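Local coordinates for protein tylactone synthase starter module and modules 1 & 2 (Streptomyces fradiae, PDB 2Z5L) that probably reduces the beta-keto group of a growing polyketide chain as the first ketoreductase of the tylosin polyketide synthase, fixing the chirality of the resulting hydroxyl, at residues A[49-55]-A[107-113]; A[82-86]-A[118-124]; A[86-92]-A[127-131]; A[163-167]-A[182-186]; A[346-350]-A[400-404]. All coordinates share one frame; numbering follows the deposited sequence.

Contact 1 of 5, residues A[49-55]-A[107-113]; sequences RCLLVAP and TTVVSLL
Leu-51 is gripped at both backbone polar atoms by the strand beside it: its N donates to Thr-108 O (3.0 Å) and its O accepts from Val-110 N (2.9 Å). Strands 49-54 and 107-111 thus run as neighbouring parallel strands of a Rossmann-like alpha/beta unit; their short axes lie 4.7 Å apart at 25°. The pattern continues with Val-53 N to Val-110 O and closes with Leu-112 N to Val-53 O, the shortest of the five bonds at 2.7 Å. At the other end, Thr-108 N to Arg-49 O is the longest, at 3.2 Å.

Side chains pair by face. Cys-50, Leu-52 and Val-110 share one face, where Leu-52 and Val-110 lie side by side and CD2 of Leu-52 meets CB of Val-110 at 3.6 Å; helix 60-71 covers Leu-52. Leu-51, Val-53 and Val-109 share the other, with helix 88-99 over Leu-51 and Val-109. Beyond the paired residues, Pro-55 CG touches Leu-113 CD2 at 3.8 Å. Ser-111, itself paired with Val-53, makes an ST turn at the end of its strand: its OG accepts from Leu-113 N at 3.2 Å.

Contact 2 of 5, residues A[82-86]-A[118-124]; sequences VPIGA and STDAVRT
Thr-124 turns its methyl CG2 anti to its own backbone N and keeps OG1 on the N side (chi1 -46°), which presents the hydroxyl to Gly-85 and the methyl to the carbonyls of Pro-83 and Ala-86. Ile-84 likewise holds CG2 anti to its backbone N, sending that methyl across to the first turn of the helix, where it meets Asp-120 CB at 3.4 Å; the two side chains are nearly perpendicular.

One hydrogen bond joins the segments. Gly-85 N donates to Thr-124 OG1 at 2.8 Å with an N-H...O angle of 154°. The same hydroxyl donates to Asp-120 O (2.7 Å), so OG1 is engaged both as acceptor and as donor, and its rotation should be fixed. Asp-120 O in turn receives Thr-124 N from one face of its carbonyl plane and OG1 from the other. Thr-124 CG2 lies 3.6 Å from Ala-86 O, and a looser apolar contact reaches Val-82 CG1.

At the start of the helix Ser-118 OG caps Ala-121 N (3.0 Å). Asp-120 OD1 forms a salt bridge with Arg-123 NH1 at 2.8 Å, and NH2 of that arginine has a second acidic partner, Glu-360 of helix 356-376.

Gly-85 occupies the third position of the turn from Pro-83 to Ala-86, with positive phi. The contact therefore sets a type II beta turn, between strand 80-81 and helix 88-99, against the capped N-terminal turns of helix 119-135.

Contact 3 of 5, residues A[86-92]-A[127-131]; sequences ARRAEVA and ALLQA
Ala-131, Ala-127 and the pair Arg-88 and Gln-130 make up the closely packed part of this helix-helix contact, while Arg-87, Ala-89 and Glu-90 form its solvent side. Ala-131 CB lies 3.6 Å from Ala-92 N and 4.0 Å from Ala-92 CB. One turn earlier, Ala-127 CB rests 3.7 Å from Arg-88 N, with the carbonyl of Ala-86 close by. With such small side chains at the crossing, the short axes of helix 88-92 and helix 127-131 approach to 8.1 Å at 60°. On one flank Val-91 CG1 meets the backbone of Leu-128 at its CA (3.9 Å) and, nearly at right angles, that leucine's CD1.

On the other flank the packing is just as close. Arg-88 holds CG between its own N and carbonyl carbon (chi1 55°) and bends again at chi3, which carries the guanidinium across Gln-130. CB of the glutamine lies 3.9 Å above the centre of one guanidinium face, and the amide plane is inclined 32° to it. By contrast, Arg-87, Ala-89 and Glu-90 are exposed; there Glu-90 OE2 accepts from Arg-87 N just before the helix.

Arg-88 NH1 and Gln-130 NE2, 3.6 Å apart, are both donors and find their acceptors elsewhere. NH1 bonds Asp-352 O, NH2 forms a salt bridge with Asp-134, and NE2 bonds the carbonyls of Ile-351 and Leu-354. Across the two segments the adhesion is thus apolar and van der Waals in character, while the polar ends join helices 88-99 and 119-135 to the loop preceding helix 356-376.

Contact 4 of 5, residues A[163-167]-A[182-186]; sequences AQLWG and GLIDL
Helix segment 163-167 runs nearly antiparallel to strand segment 182-186, at 157° between their directions and 9.7 Å between their axes, with Trp-166 and Leu-183 as the residues nearest in backbone.

These two side chains lie alongside each other and run opposite ways. Leu-183 CB stands over the six-membered ring of Trp-166, 3.8 Å from its centroid and 9° off the normal, a CH-pi contact placed almost centrally on the face. The terminal methyls of Leu-183 lie along the five-membered side of the indole, its CD2 being 3.9 Å from Trp-166 CD1, and they also touch the helix backbone: Leu-183 CD1 comes to 3.6 Å from Trp-166 CA, and Leu-183 CD2 to 3.9 Å from Leu-165 O. One leucine thus touches both the ring face and the helix backbone.

Further along the strand, Asp-185 CB meets Trp-166 CZ2 at 3.7 Å, and the backbone N of Asp-185 lies at the ring edge, in its plane. Carboxylate and indole are turned 78° apart. OD1 accepts from Thr-146 OG1 and Ala-149 N, and OD2 pairs with Arg-236. Trp-166 NE1 also bonds Thr-146 OG1, so this threonine joins indole and carboxylate from a third element and should limit how the indole can turn, while the arginine should balance the buried acid's charge.

The contact closes the beta-alpha-beta unit of strand 140-147, helix 160-175 and strand 180-186. Strand 180-186 lies between strands 140-147 and 232-236, Ile-184 packs on helix 214-224, and on another side of the helix buried Gln-164 touches helices 119-135 and 402-419.

Contact 5 of 5, residues A[346-350]-A[400-404]; sequences LDDAV and GQGAY
Asp-347, Gly-400 and Gln-401 carry most of this contact, with Tyr-404 close behind. Asp-347 is buried, its CG anti to the backbone N (chi1 174°), which lays the carboxylate at the start of helix 402-419. OD2 accepts a weak bond from Tyr-404 N (3.1 Å, 132° at the hydrogen) and also packs 3.8 Å from Ala-403 CB. The side chains of Asp-347 and Tyr-404 pass flank to flank with reversed headings, CB to CB at 3.7 Å. A negative group here would probably be stabilised by the helix's N-terminal end.

The backbone of Asp-347 is held separately. Gln-401, at the N-cap position, extends its side chain so that NE2 donates to Asp-347 O at 3.0 Å and 161°, nearly along the C=O axis and within the amide plane. The same NE2 also bonds Glu-444, and OE1 accepts from Asn-398.

Leu-346, Asp-347 and Asp-348 spell the Leu-Asp-Asp fingerprint of B-type polyketide ketoreductases, while Tyr-404 and Asn-408 have the spacing of the Tyr-x-x-x-Asn signature of these short-chain reductases, in which the tyrosine is usually catalytic. The loop carrying the fingerprint thus lies directly on the helix carrying the signature.

Gly-400, at positive phi, places its O 2.8 Å from Ala-349 N in a weak, bent hydrogen bond, and the CA-H of Asp-348 approaches the same oxygen. A water molecule links the segments as well, donating to Ala-349 O (2.6 Å) and accepting from Gly-402 N (2.9 Å).

How the contacts relate
Contacts 1, 2 and 3 form one connected cluster. Contacts 2 and 3 share Ala-86 and helix 119-135, with centres about 10 Å apart. Contact 1 meets contact 2 through Ala-54 O and Val-82 N, 3.0 Å apart and probably hydrogen-bonded, and meets contact 3 where Ser-111 CB packs on Leu-128 CD2 at 3.4 Å. Contact 4 joins this group through Gln-164, which touches Thr-119 and Val-122 of contact 2. Contact 5 stands apart, touching none of the others; its nearest atoms are about 5 Å from contact 4 and 15 Å from contact 1. If Tyr-404 is the catalytic tyrosine, as its motif suggests, contact 5 is the one that includes it.

Contact 1 of 5, residues A[49-55]-A[107-113]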
# COMPACT_ATOMS: atom_id res chain seq x y z
N ARG A 49 -16.24 -19.29 -18.86
CA ARG A 49 -15.56 -18.66 -19.98
C ARG A 49 -14.64 -17.55 -19.50
O ARG A 49 -15.09 -16.53 -18.98
CB ARG A 49 -16.57 -18.11 -20.98
CG ARG A 49 -17.68 -17.29 -20.36
CD ARG A 49 -18.77 -17.07 -21.39
NE ARG A 49 -18.28 -16.28 -22.52
CZ ARG A 49 -18.83 -16.27 -23.73
NH1 ARG A 49 -19.89 -17.02 -23.98
NH2 ARG A 49 -18.32 -15.49 -24.68
N CYS A 50 -13.34 -17.77 -19.66
CA CYS A 50 -12.34 -16.80 -19.25
C CYS A 50 -11.89 -15.92 -20.40
O CYS A 50 -11.92 -16.32 -21.57
CB CYS A 50 -11.10 -17.49 -18.70
SG CYS A 50 -11.39 -18.60 -17.33
N LEU A 51 -11.46 -14.72 -20.04
CA LEU A 51 -10.95 -13.76 -21.00
C LEU A 51 -9.57 -13.35 -20.50
O LEU A 51 -9.46 -12.68 -19.48
CB LEU A 51 -11.86 -12.53 -21.06
CG LEU A 51 -11.52 -11.46 -22.11
CD1 LEU A 51 -11.85 -11.96 -23.50
CD2 LEU A 51 -12.34 -10.20 -21.81
N LEU A 52 -8.52 -13.78 -21.19
CA LEU A 52 -7.17 -13.42 -20.79
C LEU A 52 -6.82 -12.08 -21.43
O LEU A 52 -6.74 -12.00 -22.65
CB LEU A 52 -6.16 -14.45 -21.26
CG LEU A 52 -6.42 -15.90 -20.88
CD1 LEU A 52 -5.30 -16.75 -21.43
CD2 LEU A 52 -6.53 -16.05 -19.37
N VAL A 53 -6.62 -11.06 -20.60
CA VAL A 53 -6.26 -9.72 -21.05
C VAL A 53 -4.76 -9.55 -20.84
O VAL A 53 -4.26 -9.74 -19.73
CB VAL A 53 -6.97 -8.62 -20.24
CG1 VAL A 53 -6.66 -7.26 -20.82
CG2 VAL A 53 -8.48 -8.87 -20.24
N ALA A 54 -4.04 -9.19 -21.89
CA ALA A 54 -2.60 -9.03 -21.78
C ALA A 54 -2.05 -7.94 -22.69
O ALA A 54 -2.65 -7.61 -23.71
CB ALA A 54 -1.91 -10.34 -22.09
N PRO A 55 -0.88 -7.36 -22.33
CA PRO A 55 -0.24 -6.31 -23.12
C PRO A 55 0.16 -6.86 -24.48
O PRO A 55 0.34 -8.06 -24.63
CB PRO A 55 0.99 -5.94 -22.29
CG PRO A 55 0.59 -6.29 -20.91
CD PRO A 55 -0.14 -7.60 -21.09
N THR A 107 -18.39 -13.79 -16.99
CA THR A 107 -17.14 -13.68 -17.73
C THR A 107 -16.04 -13.46 -16.70
O THR A 107 -16.00 -12.43 -16.03
CB THR A 107 -17.13 -12.47 -18.68
OG1 THR A 107 -18.34 -12.45 -19.45
CG2 THR A 107 -15.93 -12.56 -19.61
N THR A 108 -15.16 -14.44 -16.56
CA THR A 108 -14.06 -14.30 -15.62
C THR A 108 -12.88 -13.65 -16.34
O THR A 108 -12.23 -14.29 -17.16
CB THR A 108 -13.62 -15.66 -15.07
OG1 THR A 108 -14.68 -16.24 -14.31
CG2 THR A 108 -12.39 -15.48 -14.18
N VAL A 109 -12.61 -12.39 -16.02
CA VAL A 109 -11.51 -11.65 -16.63
C VAL A 109 -10.19 -11.89 -15.90
O VAL A 109 -10.05 -11.55 -14.72
CB VAL A 109 -11.78 -10.13 -16.64
CG1 VAL A 109 -10.73 -9.42 -17.50
CG2 VAL A 109 -13.17 -9.84 -17.17
N VAL A 110 -9.23 -12.47 -16.61
CA VAL A 110 -7.90 -12.75 -16.07
C VAL A 110 -6.93 -11.76 -16.69
O VAL A 110 -6.58 -11.88 -17.86
CB VAL A 110 -7.45 -14.19 -16.41
CG1 VAL A 110 -6.13 -14.51 -15.71
CG2 VAL A 110 -8.53 -15.18 -15.98
N SER A 111 -6.51 -10.78 -15.90
CA SER A 111 -5.60 -9.73 -16.37
C SER A 111 -4.12 -10.03 -16.17
O SER A 111 -3.68 -10.35 -15.06
CB SER A 111 -5.93 -8.41 -15.68
OG SER A 111 -4.98 -7.41 -15.99
N LEU A 112 -3.36 -9.91 -17.24
CA LEU A 112 -1.93 -10.12 -17.19
C LEU A 112 -1.22 -8.76 -17.26
O LEU A 112 0.01 -8.69 -17.34
CB LEU A 112 -1.48 -11.01 -18.36
CG LEU A 112 -2.03 -12.44 -18.30
CD1 LEU A 112 -1.57 -13.23 -19.53
CD2 LEU A 112 -1.55 -13.12 -17.03
N LEU A 113 -1.99 -7.68 -17.21
CA LEU A 113 -1.39 -6.35 -17.29
C LEU A 113 -0.40 -6.11 -16.17
O LEU A 113 0.58 -5.39 -16.34
CB LEU A 113 -2.48 -5.27 -17.25
CG LEU A 113 -3.53 -5.31 -18.36
CD1 LEU A 113 -4.55 -4.25 -18.08
CD2 LEU A 113 -2.87 -5.09 -19.74

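Contact 2 of 5, residues A[82-86]-A[118-124]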
# COMPACT_ATOMS: atom_id res chain seq x y z
N VAL A 82 -4.64 -5.47 -24.59
CA VAL A 82 -4.80 -4.09 -24.14
C VAL A 82 -3.44 -3.51 -23.83
O VAL A 82 -2.76 -3.92 -22.90
CB VAL A 82 -5.66 -3.97 -22.86
CG1 VAL A 82 -5.61 -2.53 -22.35
CG2 VAL A 82 -7.09 -4.36 -23.17
N PRO A 83 -3.03 -2.51 -24.61
CA PRO A 83 -1.73 -1.87 -24.41
C PRO A 83 -1.62 -1.07 -23.11
O PRO A 83 -2.60 -0.48 -22.63
CB PRO A 83 -1.59 -1.00 -25.65
CG PRO A 83 -3.01 -0.58 -25.92
CD PRO A 83 -3.80 -1.86 -25.69
N ILE A 84 -0.43 -1.09 -22.53
CA ILE A 84 -0.14 -0.34 -21.32
C ILE A 84 -0.32 1.12 -21.74
O ILE A 84 -0.06 1.46 -22.89
CB ILE A 84 1.29 -0.64 -20.86
CG1 ILE A 84 1.42 -2.15 -20.64
CG2 ILE A 84 1.63 0.11 -19.59
CD1 ILE A 84 2.84 -2.63 -20.48
N GLY A 85 -0.80 1.97 -20.84
CA GLY A 85 -1.02 3.35 -21.23
C GLY A 85 -2.46 3.56 -21.67
O GLY A 85 -2.96 4.69 -21.63
N ALA A 86 -3.16 2.50 -22.07
CA ALA A 86 -4.56 2.63 -22.49
C ALA A 86 -5.44 3.17 -21.37
O ALA A 86 -5.32 2.76 -20.21
CB ALA A 86 -5.10 1.27 -22.98
N SER A 118 5.74 -1.65 -14.16
CA SER A 118 5.68 -0.22 -14.41
C SER A 118 4.42 0.34 -13.78
O SER A 118 3.42 -0.36 -13.64
CB SER A 118 5.66 0.06 -15.91
OG SER A 118 4.37 -0.17 -16.44
N THR A 119 4.48 1.62 -13.42
CA THR A 119 3.34 2.27 -12.82
C THR A 119 2.25 2.41 -13.88
O THR A 119 1.07 2.41 -13.57
CB THR A 119 3.71 3.66 -12.29
OG1 THR A 119 4.76 3.53 -11.33
CG2 THR A 119 2.50 4.29 -11.63
N ASP A 120 2.67 2.52 -15.13
CA ASP A 120 1.72 2.64 -16.23
C ASP A 120 0.83 1.41 -16.22
O ASP A 120 -0.36 1.48 -16.54
CB ASP A 120 2.46 2.72 -17.56
CG ASP A 120 2.63 4.13 -18.04
OD1 ASP A 120 2.83 5.02 -17.19
OD2 ASP A 120 2.56 4.35 -19.28
N ALA A 121 1.42 0.28 -15.86
CA ALA A 121 0.68 -0.98 -15.80
C ALA A 121 -0.40 -0.87 -14.74
O ALA A 121 -1.51 -1.34 -14.94
CB ALA A 121 1.64 -2.13 -15.46
N VAL A 122 -0.05 -0.28 -13.59
CA VAL A 122 -0.99 -0.08 -12.50
C VAL A 122 -2.11 0.84 -12.96
O VAL A 122 -3.29 0.61 -12.70
CB VAL A 122 -0.31 0.54 -11.29
CG1 VAL A 122 -1.30 0.59 -10.11
CG2 VAL A 122 0.90 -0.29 -10.92
N ARG A 123 -1.73 1.90 -13.67
CA ARG A 123 -2.70 2.85 -14.18
C ARG A 123 -3.65 2.14 -15.14
O ARG A 123 -4.87 2.28 -15.01
CB ARG A 123 -2.00 4.01 -14.88
CG ARG A 123 -1.10 4.84 -13.96
CD ARG A 123 -0.60 6.07 -14.69
NE ARG A 123 0.36 6.84 -13.90
CZ ARG A 123 1.66 6.59 -13.86
NH1 ARG A 123 2.18 5.60 -14.58
NH2 ARG A 123 2.45 7.33 -13.10
N THR A 124 -3.10 1.36 -16.06
CA THR A 124 -3.90 0.64 -17.04
C THR A 124 -4.73 -0.46 -16.40
O THR A 124 -5.79 -0.81 -16.91
CB THR A 124 -3.04 0.00 -18.14
OG1 THR A 124 -2.07 0.94 -18.62
CG2 THR A 124 -3.93 -0.41 -19.31

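Contact 3 of 5, residues A[86-92]-A[127-131]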
# COMPACT_ATOMS: atom_id res chain seq x y z
N ALA A 86 -3.16 2.50 -22.07
CA ALA A 86 -4.56 2.63 -22.49
C ALA A 86 -5.44 3.17 -21.37
O ALA A 86 -5.32 2.76 -20.21
CB ALA A 86 -5.10 1.27 -22.98
N ARG A 87 -6.32 4.13 -21.71
CA ARG A 87 -7.24 4.75 -20.74
C ARG A 87 -8.57 3.99 -20.68
O ARG A 87 -8.90 3.24 -21.60
CB ARG A 87 -7.46 6.22 -21.09
CG ARG A 87 -6.44 7.15 -20.44
CD ARG A 87 -5.93 8.25 -21.37
NE ARG A 87 -4.98 9.10 -20.66
CZ ARG A 87 -5.32 10.01 -19.75
NH1 ARG A 87 -6.60 10.19 -19.44
NH2 ARG A 87 -4.38 10.72 -19.13
N ARG A 88 -9.34 4.20 -19.60
CA ARG A 88 -10.60 3.48 -19.41
C ARG A 88 -11.53 3.46 -20.62
O ARG A 88 -12.04 2.41 -21.01
CB ARG A 88 -11.37 4.03 -18.18
CG ARG A 88 -11.64 5.53 -18.16
CD ARG A 88 -12.24 5.99 -16.82
NE ARG A 88 -13.56 5.41 -16.51
CZ ARG A 88 -14.22 5.63 -15.37
NH1 ARG A 88 -13.70 6.42 -14.44
NH2 ARG A 88 -15.39 5.07 -15.15
N ALA A 89 -11.73 4.63 -21.22
CA ALA A 89 -12.59 4.73 -22.38
C ALA A 89 -12.08 3.80 -23.48
O ALA A 89 -12.87 3.16 -24.15
CB ALA A 89 -12.63 6.18 -22.88
N GLU A 90 -10.76 3.74 -23.66
CA GLU A 90 -10.20 2.87 -24.69
C GLU A 90 -10.37 1.41 -24.29
O GLU A 90 -10.80 0.59 -25.10
CB GLU A 90 -8.71 3.15 -24.88
CG GLU A 90 -8.38 4.61 -25.17
CD GLU A 90 -6.93 4.94 -24.89
OE1 GLU A 90 -6.05 4.30 -25.52
OE2 GLU A 90 -6.67 5.83 -24.05
N VAL A 91 -10.05 1.10 -23.05
CA VAL A 91 -10.17 -0.27 -22.58
C VAL A 91 -11.62 -0.75 -22.64
O VAL A 91 -11.88 -1.90 -23.00
CB VAL A 91 -9.61 -0.42 -21.15
CG1 VAL A 91 -9.58 -1.88 -20.74
CG2 VAL A 91 -8.21 0.17 -21.10
N ALA A 92 -12.56 0.13 -22.31
CA ALA A 92 -13.98 -0.25 -22.38
C ALA A 92 -14.28 -0.71 -23.82
O ALA A 92 -14.91 -1.75 -24.02
CB ALA A 92 -14.88 0.93 -21.99
N ALA A 127 -7.64 1.17 -14.92
CA ALA A 127 -8.49 1.48 -16.07
C ALA A 127 -9.31 0.26 -16.51
O ALA A 127 -10.47 0.39 -16.89
CB ALA A 127 -7.62 1.97 -17.23
N LEU A 128 -8.70 -0.93 -16.46
CA LEU A 128 -9.38 -2.16 -16.85
C LEU A 128 -10.57 -2.44 -15.94
O LEU A 128 -11.66 -2.80 -16.40
CB LEU A 128 -8.43 -3.36 -16.78
CG LEU A 128 -9.03 -4.78 -16.82
CD1 LEU A 128 -9.70 -5.04 -18.16
CD2 LEU A 128 -7.94 -5.80 -16.56
N LEU A 129 -10.36 -2.29 -14.63
CA LEU A 129 -11.43 -2.52 -13.67
C LEU A 129 -12.55 -1.52 -13.89
O LEU A 129 -13.73 -1.90 -13.96
CB LEU A 129 -10.90 -2.39 -12.23
CG LEU A 129 -11.91 -2.64 -11.11
CD1 LEU A 129 -12.65 -3.94 -11.38
CD2 LEU A 129 -11.20 -2.69 -9.77
N GLN A 130 -12.18 -0.25 -14.03
CA GLN A 130 -13.14 0.82 -14.26
C GLN A 130 -13.98 0.57 -15.49
O GLN A 130 -15.18 0.89 -15.52
CB GLN A 130 -12.44 2.16 -14.43
CG GLN A 130 -11.67 2.64 -13.21
CD GLN A 130 -10.89 3.91 -13.50
OE1 GLN A 130 -10.17 3.99 -14.50
NE2 GLN A 130 -11.02 4.90 -12.62
N ALA A 131 -13.34 0.02 -16.52
CA ALA A 131 -14.02 -0.26 -17.77
C ALA A 131 -15.03 -1.40 -17.64
O ALA A 131 -16.11 -1.34 -18.21
CB ALA A 131 -13.00 -0.60 -18.86

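Contact 4 of 5, residues A[163-167]-A[182-186]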
# COMPACT_ATOMS: atom_id res chain seq x y z
N ALA A 163 3.46 -4.42 -6.03
CA ALA A 163 2.97 -4.08 -4.69
C ALA A 163 1.83 -3.07 -4.74
O ALA A 163 0.90 -3.14 -3.94
CB ALA A 163 4.13 -3.53 -3.83
N GLN A 164 1.92 -2.13 -5.67
CA GLN A 164 0.89 -1.10 -5.84
C GLN A 164 -0.47 -1.69 -6.18
O GLN A 164 -1.50 -1.30 -5.61
CB GLN A 164 1.29 -0.12 -6.93
CG GLN A 164 2.33 0.91 -6.53
CD GLN A 164 2.43 2.04 -7.55
OE1 GLN A 164 1.41 2.59 -7.94
NE2 GLN A 164 3.64 2.37 -7.98
N LEU A 165 -0.47 -2.64 -7.12
CA LEU A 165 -1.68 -3.31 -7.59
C LEU A 165 -2.37 -4.08 -6.47
O LEU A 165 -3.60 -4.12 -6.38
CB LEU A 165 -1.34 -4.27 -8.75
CG LEU A 165 -1.98 -4.06 -10.12
CD1 LEU A 165 -1.78 -5.33 -10.95
CD2 LEU A 165 -3.46 -3.76 -9.99
N TRP A 166 -1.59 -4.74 -5.62
CA TRP A 166 -2.20 -5.48 -4.53
C TRP A 166 -2.88 -4.48 -3.62
O TRP A 166 -3.98 -4.73 -3.13
CB TRP A 166 -1.15 -6.29 -3.77
CG TRP A 166 -0.85 -7.59 -4.44
CD1 TRP A 166 -0.26 -7.78 -5.67
CD2 TRP A 166 -1.14 -8.89 -3.93
NE1 TRP A 166 -0.18 -9.12 -5.95
CE2 TRP A 166 -0.71 -9.83 -4.90
CE3 TRP A 166 -1.73 -9.37 -2.75
CZ2 TRP A 166 -0.85 -11.20 -4.73
CZ3 TRP A 166 -1.87 -10.74 -2.57
CH2 TRP A 166 -1.43 -11.64 -3.56
N GLY A 167 -2.24 -3.33 -3.42
CA GLY A 167 -2.82 -2.30 -2.59
C GLY A 167 -4.17 -1.86 -3.13
O GLY A 167 -5.16 -1.82 -2.42
N GLY A 182 -9.97 -11.39 -7.47
CA GLY A 182 -8.84 -11.48 -6.56
C GLY A 182 -7.49 -11.22 -7.20
O GLY A 182 -7.38 -10.90 -8.39
N LEU A 183 -6.45 -11.36 -6.38
CA LEU A 183 -5.05 -11.16 -6.78
C LEU A 183 -4.28 -12.47 -6.62
O LEU A 183 -4.42 -13.15 -5.61
CB LEU A 183 -4.40 -10.09 -5.90
CG LEU A 183 -4.86 -8.63 -6.05
CD1 LEU A 183 -4.90 -7.93 -4.69
CD2 LEU A 183 -3.91 -7.92 -7.01
N ILE A 184 -3.47 -12.82 -7.62
CA ILE A 184 -2.69 -14.04 -7.57
C ILE A 184 -1.25 -13.74 -7.99
O ILE A 184 -1.02 -13.24 -9.09
CB ILE A 184 -3.25 -15.10 -8.53
CG1 ILE A 184 -4.71 -15.41 -8.17
CG2 ILE A 184 -2.40 -16.35 -8.48
CD1 ILE A 184 -5.43 -16.29 -9.22
N ASP A 185 -0.29 -14.04 -7.12
CA ASP A 185 1.12 -13.76 -7.42
C ASP A 185 1.84 -14.99 -7.99
O ASP A 185 1.98 -16.00 -7.32
CB ASP A 185 1.83 -13.27 -6.16
CG ASP A 185 3.11 -12.52 -6.47
OD1 ASP A 185 3.05 -11.49 -7.18
OD2 ASP A 185 4.17 -12.95 -5.98
N LEU A 186 2.30 -14.88 -9.23
CA LEU A 186 2.99 -15.98 -9.88
C LEU A 186 4.47 -16.04 -9.56
O LEU A 186 5.09 -15.04 -9.22
CB LEU A 186 2.79 -15.91 -11.40
CG LEU A 186 1.34 -15.99 -11.86
CD1 LEU A 186 1.29 -16.11 -13.37
CD2 LEU A 186 0.65 -17.19 -11.21

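Contact 5 of 5, residues A[346-350]-A[400-404]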
# COMPACT_ATOMS: atom_id res chain seq x y z
N LEU A 346 -4.40 14.13 1.37
CA LEU A 346 -5.65 13.44 1.66
C LEU A 346 -6.28 12.96 0.35
O LEU A 346 -6.41 13.72 -0.61
CB LEU A 346 -6.62 14.36 2.41
CG LEU A 346 -7.40 13.76 3.59
CD1 LEU A 346 -8.23 14.85 4.25
CD2 LEU A 346 -8.30 12.62 3.11
N ASP A 347 -6.65 11.69 0.35
CA ASP A 347 -7.28 11.06 -0.81
C ASP A 347 -8.61 10.41 -0.48
O ASP A 347 -8.72 9.63 0.46
CB ASP A 347 -6.41 9.97 -1.44
CG ASP A 347 -7.13 9.23 -2.55
OD1 ASP A 347 -7.69 9.92 -3.44
OD2 ASP A 347 -7.15 7.96 -2.55
N ASP A 348 -9.63 10.75 -1.27
CA ASP A 348 -10.94 10.15 -1.09
C ASP A 348 -11.75 10.24 -2.38
O ASP A 348 -12.54 11.16 -2.59
CB ASP A 348 -11.69 10.74 0.13
CG ASP A 348 -11.92 12.25 0.03
OD1 ASP A 348 -10.94 13.01 -0.23
OD2 ASP A 348 -13.09 12.68 0.26
N ALA A 349 -11.50 9.27 -3.26
CA ALA A 349 -12.18 9.17 -4.54
C ALA A 349 -12.41 7.69 -4.88
O ALA A 349 -11.46 6.91 -4.96
CB ALA A 349 -11.34 9.83 -5.63
N VAL A 350 -13.67 7.31 -5.06
CA VAL A 350 -14.01 5.95 -5.41
C VAL A 350 -13.48 5.62 -6.79
O VAL A 350 -13.21 6.52 -7.60
CB VAL A 350 -15.54 5.72 -5.42
CG1 VAL A 350 -16.08 5.80 -4.01
CG2 VAL A 350 -16.21 6.77 -6.31
N GLY A 400 -12.93 3.83 -1.37
CA GLY A 400 -12.75 5.24 -1.66
C GLY A 400 -11.32 5.73 -1.63
O GLY A 400 -11.08 6.89 -1.94
N GLN A 401 -10.36 4.87 -1.28
CA GLN A 401 -8.97 5.30 -1.24
C GLN A 401 -8.02 4.36 -2.02
O GLN A 401 -6.97 3.93 -1.52
CB GLN A 401 -8.51 5.42 0.22
CG GLN A 401 -9.30 6.42 1.01
CD GLN A 401 -8.80 6.53 2.42
OE1 GLN A 401 -8.85 5.57 3.19
NE2 GLN A 401 -8.28 7.71 2.76
N GLY A 402 -8.42 4.05 -3.25
CA GLY A 402 -7.62 3.16 -4.09
C GLY A 402 -6.26 3.75 -4.46
O GLY A 402 -5.25 3.05 -4.46
N ALA A 403 -6.23 5.05 -4.75
CA ALA A 403 -4.98 5.67 -5.15
C ALA A 403 -4.09 5.80 -3.93
O ALA A 403 -2.87 5.68 -4.01
CB ALA A 403 -5.25 7.06 -5.76
N TYR A 404 -4.72 6.02 -2.78
CA TYR A 404 -3.96 6.15 -1.54
C TYR A 404 -3.37 4.80 -1.10
O TYR A 404 -2.27 4.73 -0.54
CB TYR A 404 -4.85 6.72 -0.44
CG TYR A 404 -4.10 7.27 0.75
CD1 TYR A 404 -3.18 8.31 0.59
CD2 TYR A 404 -4.36 6.80 2.04
CE1 TYR A 404 -2.54 8.87 1.68
CE2 TYR A 404 -3.73 7.36 3.14
CZ TYR A 404 -2.82 8.40 2.96
OH TYR A 404 -2.22 8.99 4.04
O HOH W 1 -8.69 7.22 -5.10
O HOH W 2 -10.90 4.36 -4.70